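Local coordinates for protein AT5g51070/K3K7_27 (Arabidopsis thaliana, PDB 5GKM) that probably acts as an ATP-driven Clp chaperone, of which this chain is the N-terminal domain, at residues 37-42 and 137-142. Residues are numbered along the deposited sequence; the frame is centred on the assembly and turned at random.
Sequences HLLLGL and RVLKRL
Leu39, on helix 35-45, meets Val138 and Leu139, on helix 134-142, across two helical turns that face each other without touching through their backbones. The CA atoms of Leu39 and Val138, the nearest such pair, stand 8.7 Å apart, so the gap is spanned by side chains. Both turns keep regular helical bonding: Gly41 N to His37 O and Leu142 N to Val138 O are each 3.0 Å.

Leu39 and Val138 point at each other and meet tip to tip. Swung anti to the backbone N (chi1 174°), CG of Leu39 carries the branch outward, and its CD2 methyl does the touching. It sits almost equally far from two atoms of the valine, 3.7 Å from Val138 CG1 and 3.8 Å from Val138 CB, and thus rests against the CB-CG1 side of that residue. Leu139 sets off at an angle to helix 35-45, but its end bends closer, and Leu139 CD2 comes within 4.4 Å of Leu39 CD2, a looser flanking contact. One leucine methyl therefore serves both neighbours.

Other helices close in around this small junction, which buries 119 Å² in all. Leu39 also lies on Leu127 of helix 120-130, where Phe128 receives Leu139, while Val138 packs on Val66 and Trp70 of helix 59-71. The exposed residues of 137-142, Arg137, Lys140 and Arg141, are charged, and Arg141 NH1 is hydrogen-bonded to Ser68 OG of helix 59-71.

All three touching residues are buried in the all-helical Clp R domain, where they join a helix from the early part of the chain to one near its C-terminal end. With only methyl and methine groups meeting, the junction depends on van der Waals packing and exclusion of water, and directional bonding plays no part in it.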
ATOM      1  N   HIS A  37      -2.584  -5.263  -2.151  1.00 13.01           N
ATOM      2  CA  HIS A  37      -1.356  -5.804  -1.650  1.00 13.31           C
ATOM      3  C   HIS A  37      -0.435  -4.769  -1.063  1.00 11.98           C
ATOM      4  O   HIS A  37       0.239  -4.996  -0.118  1.00 12.07           O
ATOM      5  CB  HIS A  37      -0.659  -6.672  -2.683  1.00 14.40           C
ATOM      6  CG  HIS A  37      -1.586  -7.617  -3.371  1.00 14.24           C
ATOM      7  ND1 HIS A  37      -1.749  -7.648  -4.704  1.00 15.89           N
ATOM      8  CD2 HIS A  37      -2.433  -8.573  -2.851  1.00 15.87           C
ATOM      9  CE1 HIS A  37      -2.655  -8.570  -5.007  1.00 15.76           C
ATOM     10  NE2 HIS A  37      -3.064  -9.145  -3.872  1.00 15.93           N
ATOM     11  N   LEU A  38      -0.407  -3.627  -1.718  1.00 11.94           N
ATOM     12  CA  LEU A  38       0.332  -2.503  -1.184  1.00 11.77           C
ATOM     13  C   LEU A  38      -0.243  -2.089   0.191  1.00 10.85           C
ATOM     14  O   LEU A  38       0.467  -1.763   1.067  1.00 11.21           O
ATOM     15  CB  LEU A  38       0.272  -1.336  -2.164  1.00 12.17           C
ATOM     16  CG  LEU A  38       1.032  -0.109  -1.695  1.00 11.79           C
ATOM     17  CD1 LEU A  38       2.510  -0.388  -1.418  1.00 14.20           C
ATOM     18  CD2 LEU A  38       0.866   1.009  -2.697  1.00 12.65           C
ATOM     19  N   LEU A  39      -1.545  -2.159   0.294  1.00 11.58           N
ATOM     20  CA  LEU A  39      -2.162  -1.842   1.561  1.00 11.57           C
ATOM     21  C   LEU A  39      -1.673  -2.805   2.624  1.00 10.87           C
ATOM     22  O   LEU A  39      -1.348  -2.403   3.677  1.00 11.48           O
ATOM     23  CB  LEU A  39      -3.690  -1.886   1.451  1.00 11.44           C
ATOM     24  CG  LEU A  39      -4.452  -1.700   2.751  1.00 12.76           C
ATOM     25  CD1 LEU A  39      -4.194  -0.346   3.387  1.00 12.10           C
ATOM     26  CD2 LEU A  39      -5.927  -1.882   2.476  1.00 13.35           C
ATOM     27  N   LEU A  40      -1.589  -4.071   2.265  1.00 11.35           N
ATOM     28  CA  LEU A  40      -1.070  -5.044   3.196  1.00 12.45           C
ATOM     29  C   LEU A  40       0.381  -4.758   3.611  1.00 11.86           C
ATOM     30  O   LEU A  40       0.704  -4.849   4.722  1.00 11.08           O
ATOM     31  CB  LEU A  40      -1.194  -6.468   2.668  1.00 12.97           C
ATOM     32  CG  LEU A  40      -2.598  -7.007   2.443  1.00 13.62           C
ATOM     33  CD1 LEU A  40      -2.577  -8.433   1.902  1.00 15.02           C
ATOM     34  CD2 LEU A  40      -3.407  -6.992   3.722  1.00 14.75           C
ATOM     35  N   GLY A  41       1.208  -4.376   2.657  1.00 10.97           N
ATOM     36  CA  GLY A  41       2.564  -4.048   2.976  1.00 10.77           C
ATOM     37  C   GLY A  41       2.719  -2.874   3.924  1.00 10.75           C
ATOM     38  O   GLY A  41       3.533  -2.869   4.763  1.00 11.02           O
ATOM     39  N   LEU A  42       1.894  -1.866   3.708  1.00 11.16           N
ATOM     40  CA  LEU A  42       1.894  -0.725   4.597  1.00 11.89           C
ATOM     41  C   LEU A  42       1.446  -1.063   5.989  1.00 11.56           C
ATOM     42  O   LEU A  42       1.991  -0.595   6.913  1.00 13.07           O
ATOM     43  CB  LEU A  42       0.998   0.396   4.056  1.00 12.03           C
ATOM     44  CG  LEU A  42       1.484   1.083   2.771  1.00 12.07           C
ATOM     45  CD1 LEU A  42       0.342   1.862   2.153  1.00 14.40           C
ATOM     46  CD2 LEU A  42       2.685   1.978   2.954  1.00 13.12           C
ATOM     47  N   ARG A 137     -12.180  -1.255  -0.832  1.00 17.61           N
ATOM     48  CA  ARG A 137     -12.949  -2.444  -0.558  1.00 19.42           C
ATOM     49  C   ARG A 137     -12.490  -3.141   0.701  1.00 18.50           C
ATOM     50  O   ARG A 137     -13.272  -3.624   1.445  1.00 18.92           O
ATOM     51  CB  ARG A 137     -12.873  -3.399  -1.719  1.00 20.53           C
ATOM     52  CG  ARG A 137     -13.410  -2.832  -3.012  1.00 25.33           C
ATOM     53  CD  ARG A 137     -13.151  -3.755  -4.172  1.00 26.98           C
ATOM     54  NE  ARG A 137     -14.042  -4.877  -4.159  1.00 29.90           N
ATOM     55  CZ  ARG A 137     -13.979  -5.879  -5.023  1.00 33.14           C
ATOM     56  NH1 ARG A 137     -13.065  -5.877  -5.968  1.00 35.85           N
ATOM     57  NH2 ARG A 137     -14.831  -6.882  -4.967  1.00 32.43           N
ATOM     58  N   VAL A 138     -11.189  -3.227   0.886  1.00 16.67           N
ATOM     59  CA  VAL A 138     -10.655  -3.798   2.079  1.00 16.47           C
ATOM     60  C   VAL A 138     -11.010  -2.995   3.333  1.00 16.99           C
ATOM     61  O   VAL A 138     -11.392  -3.531   4.302  1.00 17.21           O
ATOM     62  CB  VAL A 138      -9.126  -3.875   1.989  1.00 17.64           C
ATOM     63  CG1 VAL A 138      -8.515  -4.460   3.235  1.00 16.94           C
ATOM     64  CG2 VAL A 138      -8.708  -4.648   0.779  1.00 18.17           C
ATOM     65  N   LEU A 139     -10.864  -1.678   3.246  1.00 15.95           N
ATOM     66  CA  LEU A 139     -11.175  -0.854   4.377  1.00 17.21           C
ATOM     67  C   LEU A 139     -12.659  -0.966   4.744  1.00 18.11           C
ATOM     68  O   LEU A 139     -13.000  -0.993   5.876  1.00 20.85           O
ATOM     69  CB  LEU A 139     -10.709   0.587   4.179  1.00 16.64           C
ATOM     70  CG  LEU A 139      -9.199   0.745   4.055  1.00 16.31           C
ATOM     71  CD1 LEU A 139      -8.845   2.183   3.738  1.00 19.71           C
ATOM     72  CD2 LEU A 139      -8.467   0.379   5.321  1.00 16.11           C
ATOM     73  N   LYS A 140     -13.488  -1.049   3.737  1.00 19.11           N
ATOM     74  CA  LYS A 140     -14.903  -1.184   3.990  1.00 22.61           C
ATOM     75  C   LYS A 140     -15.186  -2.486   4.715  1.00 22.06           C
ATOM     76  O   LYS A 140     -15.957  -2.525   5.608  1.00 22.26           O
ATOM     77  CB  LYS A 140     -15.712  -1.097   2.708  1.00 26.36           C
ATOM     78  CG  LYS A 140     -17.208  -1.262   2.917  1.00 29.35           C
ATOM     79  CD  LYS A 140     -17.981  -1.088   1.633  1.00 34.35           C
ATOM     80  CE  LYS A 140     -19.464  -0.845   1.921  1.00 40.02           C
ATOM     81  NZ  LYS A 140     -20.339  -1.506   0.920  1.00 48.04           N
ATOM     82  N   ARG A 141     -14.528  -3.539   4.297  1.00 21.17           N
ATOM     83  CA  ARG A 141     -14.696  -4.801   4.947  1.00 20.58           C
ATOM     84  C   ARG A 141     -14.212  -4.748   6.382  1.00 20.62           C
ATOM     85  O   ARG A 141     -14.753  -5.375   7.234  1.00 23.69           O
ATOM     86  CB  ARG A 141     -14.034  -5.917   4.145  1.00 21.29           C
ATOM     87  CG  ARG A 141     -14.093  -7.274   4.776  1.00 23.53           C
ATOM     88  CD  ARG A 141     -15.496  -7.854   4.610  1.00 26.36           C
ATOM     89  NE  ARG A 141     -15.893  -8.139   3.244  1.00 29.74           N
ATOM     90  CZ  ARG A 141     -15.774  -9.320   2.665  1.00 29.11           C
ATOM     91  NH1 ARG A 141     -15.232 -10.306   3.322  1.00 30.15           N
ATOM     92  NH2 ARG A 141     -16.158  -9.513   1.444  1.00 31.63           N
ATOM     93  N   LEU A 142     -13.174  -3.983   6.638  1.00 21.49           N
ATOM     94  CA  LEU A 142     -12.668  -3.807   7.992  1.00 19.56           C
ATOM     95  C   LEU A 142     -13.440  -2.772   8.819  1.00 21.50           C
ATOM     96  O   LEU A 142     -13.148  -2.616   9.934  1.00 23.13           O
ATOM     97  CB  LEU A 142     -11.177  -3.468   7.995  1.00 21.27           C
ATOM     98  CG  LEU A 142     -10.270  -4.467   7.303  1.00 20.69           C
ATOM     99  CD1 LEU A 142      -8.853  -3.974   7.103  1.00 20.70           C
ATOM    100  CD2 LEU A 142     -10.247  -5.747   8.089  1.00 24.43           C
TER